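Local coordinates for aldehyde dehydrogenase (Listeria monocytogenes, PDB 3K9D), which probably oxidises aldehyde or oxo groups with NAD or NADP as acceptor, as a member of the aldehyde dehydrogenase family, at residues Gly65-Gln68 / Asp69-Lys73; Val236-Ile239 / Leu240-Lys243; Arg261-Lys264 / Glu265-Ala269; Ala269-Lys273 / Gln274-Phe278; Arg340-Leu343 / Ala344-Ala348. All blocks are in the same frame, centred on the assembly; numbering follows the deposited sequence.

Contact 1: residues Gly65-Gln68 / Asp69-Lys73; sequences GIWQ and DKVIK
Ile66 and Asp69 meet in a local contact at the start of helix 67-85, where the chain passes from a loop into its first helical turn, on the protein surface. Ile66 holds the N-cap position, and its carbonyl oxygen takes the first i to i+4 bond, Lys70 N to Ile66 O at 3.1 Å and nearly straight (165°). Val71 N follows with a bond to Trp67 O at 3.1 Å. The side chains of Ile66 and Asp69 run side by side and point the same way, with Ile66 CD1 3.5 Å from Asp69 OD2. Asp69 can lie there because its CG stands beside the backbone N (chi1 -69°), folding the carboxylate back over the start of the helix. One residue further along, Val71 CG2 approaches the indole of Trp67 obliquely, 3.8 Å from Trp67 CD1, while Trp67 NE1 bonds to Glu52 O of helix 51-62. Asp246 gathers the polar groups: its backbone N bonds to Asp69 OD2, its carboxylate accepts Ile66 N and forms salt bridges with Lys70 and Lys73. These bonds tie the helix start to the loop carrying Asp246, and the two lysines would be expected to stabilise its negative charge.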
# COMPACT_ATOMS: atom_id res chain seq x y z
N GLY A 65 10.35 -4.05 -30.50
CA GLY A 65 11.66 -4.33 -29.97
C GLY A 65 12.66 -5.08 -30.82
O GLY A 65 12.51 -5.19 -32.04
N ILE A 66 13.69 -5.57 -30.14
CA ILE A 66 14.81 -6.26 -30.76
C ILE A 66 14.90 -7.64 -30.11
O ILE A 66 14.90 -7.76 -28.88
CB ILE A 66 16.12 -5.46 -30.56
CG1 ILE A 66 16.03 -4.10 -31.26
CG2 ILE A 66 17.34 -6.24 -31.08
CD1 ILE A 66 17.08 -3.09 -30.82
N TRP A 67 14.91 -8.69 -30.93
CA TRP A 67 15.01 -10.06 -30.40
C TRP A 67 16.10 -10.20 -29.33
O TRP A 67 15.80 -10.57 -28.20
CB TRP A 67 15.20 -11.07 -31.55
CG TRP A 67 15.18 -12.55 -31.16
CD1 TRP A 67 14.92 -13.10 -29.93
CD2 TRP A 67 15.41 -13.66 -32.04
NE1 TRP A 67 15.01 -14.47 -29.99
CE2 TRP A 67 15.30 -14.84 -31.27
CE3 TRP A 67 15.72 -13.76 -33.40
CZ2 TRP A 67 15.48 -16.11 -31.83
CZ3 TRP A 67 15.89 -15.02 -33.95
CH2 TRP A 67 15.77 -16.18 -33.16
N GLN A 68 17.35 -9.86 -29.68
CA GLN A 68 18.50 -9.90 -28.76
C GLN A 68 18.21 -9.25 -27.39
O GLN A 68 18.49 -9.84 -26.35
CB GLN A 68 19.73 -9.23 -29.40
CG GLN A 68 21.05 -9.42 -28.61
CD GLN A 68 22.27 -8.80 -29.28
OE1 GLN A 68 22.25 -8.44 -30.47
NE2 GLN A 68 23.36 -8.68 -28.53
N ASP A 69 17.66 -8.04 -27.42
CA ASP A 69 17.35 -7.28 -26.21
C ASP A 69 16.28 -7.92 -25.31
O ASP A 69 16.41 -7.88 -24.08
CB ASP A 69 16.99 -5.83 -26.56
CG ASP A 69 18.20 -5.02 -27.08
OD1 ASP A 69 19.36 -5.48 -26.98
OD2 ASP A 69 17.99 -3.91 -27.58
N LYS A 70 15.25 -8.50 -25.92
CA LYS A 70 14.21 -9.25 -25.19
C LYS A 70 14.74 -10.53 -24.53
O LYS A 70 14.18 -10.99 -23.53
CB LYS A 70 13.04 -9.58 -26.11
CG LYS A 70 11.93 -8.55 -26.15
CD LYS A 70 11.24 -8.53 -27.51
CE LYS A 70 9.79 -8.07 -27.40
NZ LYS A 70 9.66 -6.79 -26.60
N VAL A 71 15.80 -11.12 -25.10
CA VAL A 71 16.47 -12.28 -24.48
C VAL A 71 17.13 -11.85 -23.16
O VAL A 71 16.97 -12.52 -22.14
CB VAL A 71 17.51 -12.98 -25.42
CG1 VAL A 71 18.30 -14.07 -24.69
CG2 VAL A 71 16.84 -13.59 -26.63
N ILE A 72 17.84 -10.73 -23.19
CA ILE A 72 18.43 -10.11 -21.99
C ILE A 72 17.36 -9.80 -20.90
O ILE A 72 17.60 -10.03 -19.71
CB ILE A 72 19.24 -8.83 -22.37
CG1 ILE A 72 20.46 -9.21 -23.23
CG2 ILE A 72 19.72 -8.06 -21.14
CD1 ILE A 72 20.97 -8.06 -24.09
N LYS A 73 16.19 -9.34 -21.34
CA LYS A 73 15.09 -9.02 -20.41
C LYS A 73 14.55 -10.28 -19.77
O LYS A 73 14.15 -10.29 -18.61
CB LYS A 73 13.96 -8.30 -21.14
CG LYS A 73 14.31 -6.90 -21.56
CD LYS A 73 13.39 -6.42 -22.66
CE LYS A 73 12.02 -6.10 -22.13
NZ LYS A 73 11.14 -5.51 -23.16

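Contact 2: residues Val236-Ile239 / Leu240-Lys243; sequences VKHI and LDSK
Val236 and Leu240 form the tightly packed side of this helical turn. Their side chains run side by side, with Val236 CG1 3.8 Å from Leu240 CD1, and both rest on Phe271 of helix 261-273. Leu240 CG also lies 3.2 Å from Val236 O, the carbonyl oxygen that accepts the N-H of Leu240. Ile239 leans on Phe271 and on Ala224 and Ile226 of strand 223-226. Helix 232-243 is the crossover of the beta-alpha-beta unit that links strand 223-226 to strand 256-260, a repeating element of the Rossmann-like architecture of aldehyde dehydrogenases, and these apolar residues are its inward face. The other side is polar and faces the second subunit; of its residues Lys237 is the one partly exposed. Its CG anti to the backbone N (chi1 179°), Lys237 runs out extended and turns only at its last torsion (chi4 -71°), which carries NZ across to Asp241. Lys237 NZ reaches Asp241 OD2 at 2.8 Å in a salt bridge that uses the syn lone pair of that oxygen. Its strongest partner is Glu453 of the second subunit, and Glu451 of that subunit joins in; the three carboxylates probably favour the charged lysine. His238 NE2 bonds to the same Glu451, while Leu452 of the second subunit packs on Asp241.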
# COMPACT_ATOMS: atom_id res chain seq x y z
N VAL A 236 26.98 9.72 -22.91
CA VAL A 236 26.37 9.44 -24.20
C VAL A 236 26.15 7.93 -24.42
O VAL A 236 25.07 7.53 -24.83
CB VAL A 236 27.17 10.09 -25.37
CG1 VAL A 236 26.59 9.69 -26.70
CG2 VAL A 236 27.13 11.63 -25.25
N LYS A 237 27.16 7.11 -24.11
CA LYS A 237 27.09 5.65 -24.28
C LYS A 237 25.97 5.05 -23.42
O LYS A 237 25.21 4.22 -23.88
CB LYS A 237 28.43 5.00 -23.93
CG LYS A 237 28.49 3.48 -24.02
CD LYS A 237 29.70 2.95 -23.27
CE LYS A 237 29.70 1.42 -23.25
NZ LYS A 237 28.63 0.85 -22.36
N HIS A 238 25.88 5.51 -22.17
CA HIS A 238 24.82 5.07 -21.27
C HIS A 238 23.41 5.42 -21.79
O HIS A 238 22.54 4.57 -21.82
CB HIS A 238 25.04 5.62 -19.86
CG HIS A 238 26.13 4.92 -19.10
ND1 HIS A 238 26.67 5.43 -17.94
CD2 HIS A 238 26.77 3.74 -19.33
CE1 HIS A 238 27.60 4.61 -17.49
NE2 HIS A 238 27.68 3.58 -18.31
N ILE A 239 23.23 6.66 -22.22
CA ILE A 239 21.93 7.14 -22.71
C ILE A 239 21.54 6.35 -23.97
O ILE A 239 20.39 5.97 -24.14
CB ILE A 239 21.97 8.67 -22.99
CG1 ILE A 239 22.15 9.44 -21.68
CG2 ILE A 239 20.70 9.14 -23.73
CD1 ILE A 239 22.41 10.93 -21.83
N LEU A 240 22.52 6.11 -24.84
CA LEU A 240 22.29 5.31 -26.04
C LEU A 240 22.03 3.84 -25.72
O LEU A 240 21.15 3.25 -26.31
CB LEU A 240 23.43 5.46 -27.07
CG LEU A 240 23.62 6.89 -27.59
CD1 LEU A 240 24.76 6.90 -28.59
CD2 LEU A 240 22.35 7.42 -28.23
N ASP A 241 22.78 3.29 -24.75
CA ASP A 241 22.61 1.88 -24.31
C ASP A 241 21.18 1.60 -23.87
O ASP A 241 20.61 0.56 -24.18
CB ASP A 241 23.56 1.51 -23.15
CG ASP A 241 24.98 1.20 -23.61
OD1 ASP A 241 25.22 1.03 -24.82
OD2 ASP A 241 25.88 1.12 -22.73
N SER A 242 20.63 2.56 -23.12
CA SER A 242 19.28 2.48 -22.57
C SER A 242 18.19 2.84 -23.58
O SER A 242 17.21 2.12 -23.74
CB SER A 242 19.20 3.36 -21.32
OG SER A 242 17.93 3.94 -21.15
N LYS A 243 18.37 3.97 -24.25
CA LYS A 243 17.33 4.51 -25.11
C LYS A 243 17.08 3.66 -26.37
O LYS A 243 15.95 3.59 -26.85
CB LYS A 243 17.64 5.99 -25.45
CG LYS A 243 16.57 6.72 -26.19
CD LYS A 243 15.29 6.70 -25.40
CE LYS A 243 14.24 7.44 -26.13
NZ LYS A 243 12.91 7.46 -25.44

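Contact 3: residues Arg261-Lys264 / Glu265-Ala269; sequences RVNK and EAVIA
Lys264 and Ile268, one helical turn apart, lie side by side and point the same way near the start of helix 261-273. Lys264 leaves the backbone with CG opposite the N (chi1 177°), stays extended through its next two torsions and bends only at the last (chi4 82°). That shape brings Lys264 CG, CE and NZ close to Ile268 CD1, which is 3.8 Å from Lys264 CE and 3.7 Å from Lys264 NZ. Ile268 meets it by setting CG1 beside its own backbone N (chi1 -65°), which also brings CG1 to 3.3 Å from Lys264 O. The ammonium forms a salt bridge with Glu328. Val267 turns CG2 back over the preceding turn, 3.2 Å from Asn263 O, the carbonyl that its own N-H uses. Asn263 is less regular, its chi1 lying away from the usual staggered positions, and its OD1 only brushes the methyl of Ala266. Near the start of the helix two waters stand in for helical bonds, one bridging Arg261 O to Glu265 N and the other Val262 O to Ala266 N. Lys264, Val267 and Ile268 pack on Phe349 of strand 346-352, and Ile232 of helix 232-243 touches Asn263 and Val267.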
# COMPACT_ATOMS: atom_id res chain seq x y z
N ARG A 261 24.69 25.07 -21.14
CA ARG A 261 25.13 25.75 -22.37
C ARG A 261 26.62 25.58 -22.66
O ARG A 261 27.00 25.37 -23.82
CB ARG A 261 24.80 27.25 -22.34
CG ARG A 261 25.12 27.98 -23.65
CD ARG A 261 24.52 29.37 -23.69
NE ARG A 261 23.07 29.33 -23.47
CZ ARG A 261 22.16 29.29 -24.43
NH1 ARG A 261 22.52 29.29 -25.71
NH2 ARG A 261 20.88 29.24 -24.12
N VAL A 262 27.45 25.65 -21.61
CA VAL A 262 28.90 25.52 -21.76
C VAL A 262 29.30 24.14 -22.30
O VAL A 262 30.36 23.99 -22.90
CB VAL A 262 29.68 25.83 -20.44
CG1 VAL A 262 29.58 27.30 -20.07
CG2 VAL A 262 29.23 24.94 -19.29
N ASN A 263 28.42 23.15 -22.12
CA ASN A 263 28.72 21.79 -22.47
C ASN A 263 27.97 21.31 -23.72
O ASN A 263 28.16 20.17 -24.15
CB ASN A 263 28.39 20.88 -21.29
CG ASN A 263 29.46 19.85 -21.03
OD1 ASN A 263 30.56 19.90 -21.59
ND2 ASN A 263 29.15 18.90 -20.17
N LYS A 264 27.14 22.18 -24.29
CA LYS A 264 26.17 21.78 -25.33
C LYS A 264 26.85 21.29 -26.61
O LYS A 264 26.60 20.18 -27.05
CB LYS A 264 25.23 22.95 -25.64
CG LYS A 264 24.22 22.67 -26.75
CD LYS A 264 23.43 23.91 -27.09
CE LYS A 264 22.77 23.75 -28.45
NZ LYS A 264 21.50 22.97 -28.37
N GLU A 265 27.71 22.14 -27.18
CA GLU A 265 28.57 21.78 -28.32
C GLU A 265 29.27 20.45 -28.16
O GLU A 265 29.21 19.61 -29.06
CB GLU A 265 29.64 22.85 -28.54
CG GLU A 265 29.34 23.82 -29.65
CD GLU A 265 30.54 24.70 -29.99
OE1 GLU A 265 30.40 25.93 -29.93
OE2 GLU A 265 31.62 24.15 -30.30
N ALA A 266 29.92 20.25 -27.02
CA ALA A 266 30.65 19.01 -26.74
C ALA A 266 29.74 17.78 -26.69
O ALA A 266 30.08 16.72 -27.22
CB ALA A 266 31.44 19.15 -25.44
N VAL A 267 28.57 17.96 -26.06
CA VAL A 267 27.57 16.90 -25.95
C VAL A 267 26.94 16.53 -27.31
O VAL A 267 26.82 15.34 -27.65
CB VAL A 267 26.46 17.26 -24.90
CG1 VAL A 267 25.32 16.27 -24.96
CG2 VAL A 267 27.07 17.23 -23.48
N ILE A 268 26.56 17.54 -28.08
CA ILE A 268 26.01 17.31 -29.43
C ILE A 268 27.03 16.57 -30.31
O ILE A 268 26.69 15.54 -30.89
CB ILE A 268 25.48 18.62 -30.08
CG1 ILE A 268 24.30 19.15 -29.25
CG2 ILE A 268 25.10 18.40 -31.55
CD1 ILE A 268 23.52 20.26 -29.88
N ALA A 269 28.28 17.05 -30.33
CA ALA A 269 29.36 16.39 -31.08
C ALA A 269 29.57 14.91 -30.72
O ALA A 269 29.74 14.06 -31.60
CB ALA A 269 30.66 17.18 -30.94
O HOH W 1 28.68 24.72 -25.82
O HOH W 2 30.77 22.53 -25.29

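Contact 4: residues Ala269-Lys273 / Gln274-Phe278; sequences AEFRK and QGAHF
The ring of Phe278 receives Phe271 at its edge: Phe271 CB lies near the plane of the ring, 3.7 Å from Phe278 CE2. Arg272 crosses the same side chain at about a right angle, its guanidinium plane turned 69° from the ring, with Arg272 NE obliquely placed 3.9 Å from Phe278 CD2. Two waters sit at the guanidinium's own edge and in its plane. One is shared by Arg272 NE and Phe278 N, the other by Arg272 NH2 and Phe278 O, so the arginine is linked through solvent to both backbone polar groups of Phe278. The Phe271 ring has Ala276 CB lying obliquely to it. At the other end of the contact, the amide of Gln274 gives a nearly straight bond (162°) from NE2 to Glu270 OE2 at 2.9 Å. It keeps that oxygen close to the amide plane but uses the anti lone pair, the carboxylate being turned 71° away; Pro233 O is the stronger partner of Gln274 NE2. Glu270 reaches the amide by a turn about its CB-CG bond. Between these groups the helix ends in a Schellman motif: Ala276 N bonds to Phe271 O at 2.9 Å and Gly275 N to Arg272 O at 3.2 Å, with Gly275 at the C-prime position, where its positive phi suits glycine. The reversal delivers the chain from helix 261-273 into strand 276-278, an outermost strand of the parallel sheet within this chain. There Phe271, Ala276 and Phe278 pack on Ile326 of neighbouring strand 324-328, while Gln274 lies against helix 232-243.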
# COMPACT_ATOMS: atom_id res chain seq x y z
N ALA A 269 28.28 17.05 -30.33
CA ALA A 269 29.36 16.39 -31.08
C ALA A 269 29.57 14.91 -30.72
O ALA A 269 29.74 14.06 -31.60
CB ALA A 269 30.66 17.18 -30.94
N GLU A 270 29.53 14.60 -29.43
CA GLU A 270 29.66 13.23 -28.96
C GLU A 270 28.45 12.37 -29.31
O GLU A 270 28.62 11.21 -29.73
CB GLU A 270 29.96 13.20 -27.46
CG GLU A 270 30.40 11.85 -26.89
CD GLU A 270 31.66 11.27 -27.53
OE1 GLU A 270 32.50 12.04 -28.03
OE2 GLU A 270 31.79 10.02 -27.54
N PHE A 271 27.25 12.92 -29.12
CA PHE A 271 26.02 12.21 -29.50
C PHE A 271 26.11 11.83 -30.98
O PHE A 271 25.86 10.69 -31.34
CB PHE A 271 24.74 13.03 -29.18
CG PHE A 271 24.05 12.62 -27.88
CD1 PHE A 271 23.48 11.35 -27.75
CD2 PHE A 271 23.98 13.49 -26.80
CE1 PHE A 271 22.85 10.95 -26.55
CE2 PHE A 271 23.35 13.12 -25.60
CZ PHE A 271 22.77 11.84 -25.49
N ARG A 272 26.54 12.79 -31.81
CA ARG A 272 26.81 12.54 -33.24
C ARG A 272 27.83 11.45 -33.56
O ARG A 272 27.56 10.57 -34.38
CB ARG A 272 27.20 13.83 -33.95
CG ARG A 272 26.00 14.61 -34.38
CD ARG A 272 26.36 15.98 -34.92
NE ARG A 272 25.14 16.62 -35.39
CZ ARG A 272 24.93 17.94 -35.43
NH1 ARG A 272 25.86 18.79 -35.03
NH2 ARG A 272 23.78 18.39 -35.88
N LYS A 273 29.00 11.52 -32.91
CA LYS A 273 30.06 10.51 -33.01
C LYS A 273 29.57 9.08 -32.72
O LYS A 273 29.97 8.11 -33.39
CB LYS A 273 31.20 10.86 -32.04
CG LYS A 273 32.54 10.22 -32.39
CD LYS A 273 33.51 10.24 -31.23
CE LYS A 273 34.62 9.23 -31.52
NZ LYS A 273 35.47 8.87 -30.36
N GLN A 274 28.67 8.96 -31.74
CA GLN A 274 28.19 7.66 -31.30
C GLN A 274 26.89 7.20 -31.97
O GLN A 274 26.31 6.17 -31.59
CB GLN A 274 28.02 7.67 -29.78
CG GLN A 274 29.33 7.68 -29.00
CD GLN A 274 29.13 7.32 -27.52
OE1 GLN A 274 28.47 6.34 -27.19
NE2 GLN A 274 29.75 8.09 -26.65
N GLY A 275 26.42 7.97 -32.95
CA GLY A 275 25.35 7.51 -33.85
C GLY A 275 24.01 8.21 -33.78
O GLY A 275 23.07 7.82 -34.48
N ALA A 276 23.91 9.24 -32.94
CA ALA A 276 22.67 10.03 -32.84
C ALA A 276 22.49 11.01 -34.00
O ALA A 276 23.45 11.63 -34.48
CB ALA A 276 22.63 10.77 -31.52
N HIS A 277 21.24 11.11 -34.46
CA HIS A 277 20.84 12.01 -35.51
C HIS A 277 19.92 13.10 -35.00
O HIS A 277 18.81 12.84 -34.53
CB HIS A 277 20.13 11.25 -36.63
CG HIS A 277 19.87 12.08 -37.85
ND1 HIS A 277 20.89 12.66 -38.58
CD2 HIS A 277 18.72 12.40 -38.49
CE1 HIS A 277 20.38 13.31 -39.61
NE2 HIS A 277 19.06 13.15 -39.58
N PHE A 278 20.41 14.34 -35.11
CA PHE A 278 19.69 15.52 -34.69
C PHE A 278 18.79 15.99 -35.83
O PHE A 278 19.24 16.17 -36.97
CB PHE A 278 20.67 16.61 -34.26
CG PHE A 278 21.30 16.37 -32.92
CD1 PHE A 278 20.76 16.93 -31.78
CD2 PHE A 278 22.43 15.56 -32.81
CE1 PHE A 278 21.33 16.70 -30.53
CE2 PHE A 278 23.01 15.32 -31.57
CZ PHE A 278 22.46 15.90 -30.43
O HOH W 3 23.09 14.54 -36.77
O HOH W 4 21.96 16.86 -37.40

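Contact 5: residues Arg340-Leu343 / Ala344-Ala348; sequences REKL and APILA
Two successive inverse gamma turns, centred on Leu343 and Pro345, carry the chain from a loop into strand 346-352, an inner strand of the parallel sheet in this aldehyde dehydrogenase fold. Across them Lys342 and Ile346 meet. The first turn is closed by a weak bond from Ala344 N to Lys342 O at 2.9 Å (130°), bent as such tight turns require. Lys342 sets its CG beside the backbone N, and then bends at both of its last torsions (chi3 -70°, chi4 -66°), so that its chain folds back over the turn towards the start of the strand. There it crosses Ile346 at about a right angle, with Lys342 CD 3.8 Å from the branch methyl Ile346 CG2 and Lys342 CE 3.2 Å from Ile346 O. The aliphatic part of the lysine thus packs against apolar and backbone groups of the strand; Ile346 also touches Leu287 and Ile291 of helix 281-291. Lys342 is buried, and its ammonium is satisfied by carbonyl groups of its own loop, including Tyr338 O. The carbonyl of Lys342 is engaged too, accepting from Gln255 and, weakly, from Lys243 at the end of helix 232-243. Within the loop, Lys342 NZ donates a hydrogen bond to Arg340 O at 3.1 Å, with the donor nearly in line with the carbonyl bond.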
# COMPACT_ATOMS: atom_id res chain seq x y z
N ARG A 340 7.01 14.54 -23.46
CA ARG A 340 6.19 13.42 -22.99
C ARG A 340 6.79 12.05 -23.33
O ARG A 340 7.80 11.96 -24.04
CB ARG A 340 4.76 13.55 -23.55
CG ARG A 340 4.07 14.89 -23.22
CD ARG A 340 2.66 14.98 -23.79
NE ARG A 340 1.88 13.78 -23.51
CZ ARG A 340 0.67 13.54 -24.01
NH1 ARG A 340 0.02 12.42 -23.70
NH2 ARG A 340 0.09 14.42 -24.81
N GLU A 341 6.17 10.99 -22.82
CA GLU A 341 6.73 9.66 -22.91
C GLU A 341 6.64 9.13 -24.35
O GLU A 341 5.55 9.01 -24.91
CB GLU A 341 6.06 8.73 -21.90
CG GLU A 341 6.50 7.27 -21.99
CD GLU A 341 5.53 6.37 -21.26
OE1 GLU A 341 4.36 6.26 -21.70
OE2 GLU A 341 5.93 5.77 -20.25
N LYS A 342 7.80 8.90 -24.95
CA LYS A 342 7.91 8.34 -26.28
C LYS A 342 8.64 7.03 -26.10
O LYS A 342 9.84 7.01 -25.83
CB LYS A 342 8.73 9.25 -27.20
CG LYS A 342 8.34 10.71 -27.17
CD LYS A 342 9.41 11.64 -27.72
CE LYS A 342 10.65 11.76 -26.84
NZ LYS A 342 10.48 12.40 -25.49
N LEU A 343 7.90 5.93 -26.20
CA LEU A 343 8.48 4.62 -25.95
C LEU A 343 9.11 4.11 -27.23
O LEU A 343 8.65 3.14 -27.82
CB LEU A 343 7.41 3.65 -25.43
CG LEU A 343 6.93 3.79 -23.99
CD1 LEU A 343 5.85 2.75 -23.70
CD2 LEU A 343 8.08 3.68 -22.99
N ALA A 344 10.19 4.78 -27.63
CA ALA A 344 10.77 4.68 -28.97
C ALA A 344 12.12 5.39 -28.92
O ALA A 344 12.32 6.27 -28.07
CB ALA A 344 9.85 5.37 -29.99
N PRO A 345 13.05 5.05 -29.85
CA PRO A 345 14.38 5.70 -29.91
C PRO A 345 14.30 7.18 -30.36
O PRO A 345 14.90 7.59 -31.37
CB PRO A 345 15.16 4.83 -30.91
CG PRO A 345 14.09 4.29 -31.83
CD PRO A 345 12.92 4.02 -30.91
N ILE A 346 13.54 7.96 -29.60
CA ILE A 346 13.36 9.39 -29.85
C ILE A 346 13.64 10.15 -28.55
O ILE A 346 13.10 9.81 -27.49
CB ILE A 346 11.90 9.74 -30.32
CG1 ILE A 346 11.46 8.84 -31.48
CG2 ILE A 346 11.79 11.25 -30.69
CD1 ILE A 346 9.99 8.98 -31.88
N LEU A 347 14.45 11.21 -28.66
CA LEU A 347 14.77 12.09 -27.54
C LEU A 347 14.45 13.56 -27.80
O LEU A 347 14.64 14.05 -28.91
CB LEU A 347 16.26 11.98 -27.19
CG LEU A 347 16.76 10.69 -26.57
CD1 LEU A 347 18.28 10.66 -26.63
CD2 LEU A 347 16.25 10.52 -25.12
N ALA A 348 13.96 14.26 -26.77
CA ALA A 348 14.08 15.72 -26.69
C ALA A 348 15.46 16.14 -26.22
O ALA A 348 16.14 15.39 -25.53
CB ALA A 348 13.00 16.30 -25.75

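Overall arrangement
From the N terminus, contact 1 comes first, at the start of helix 67-85; its centre lies about 16 Å from that of contact 2, and both touch the second subunit. Contact 2 lies on the crossover helix 232-243. Contacts 3 and 4 then follow along helix 261-273, and contact 4 turns the chain into strand 276-278. Contact 5 comes last. All five are local and in series, except that contact 4 begins on Ala269, where contact 3 ends; none encloses another. In space, contact 2 touches contacts 4 and 5, through Val236, Lys237 and Leu240 and through Lys243 respectively, and Ile268 on Phe278 joins contacts 3 and 4. Contacts 4 and 5 lead into two strands of one parallel sheet.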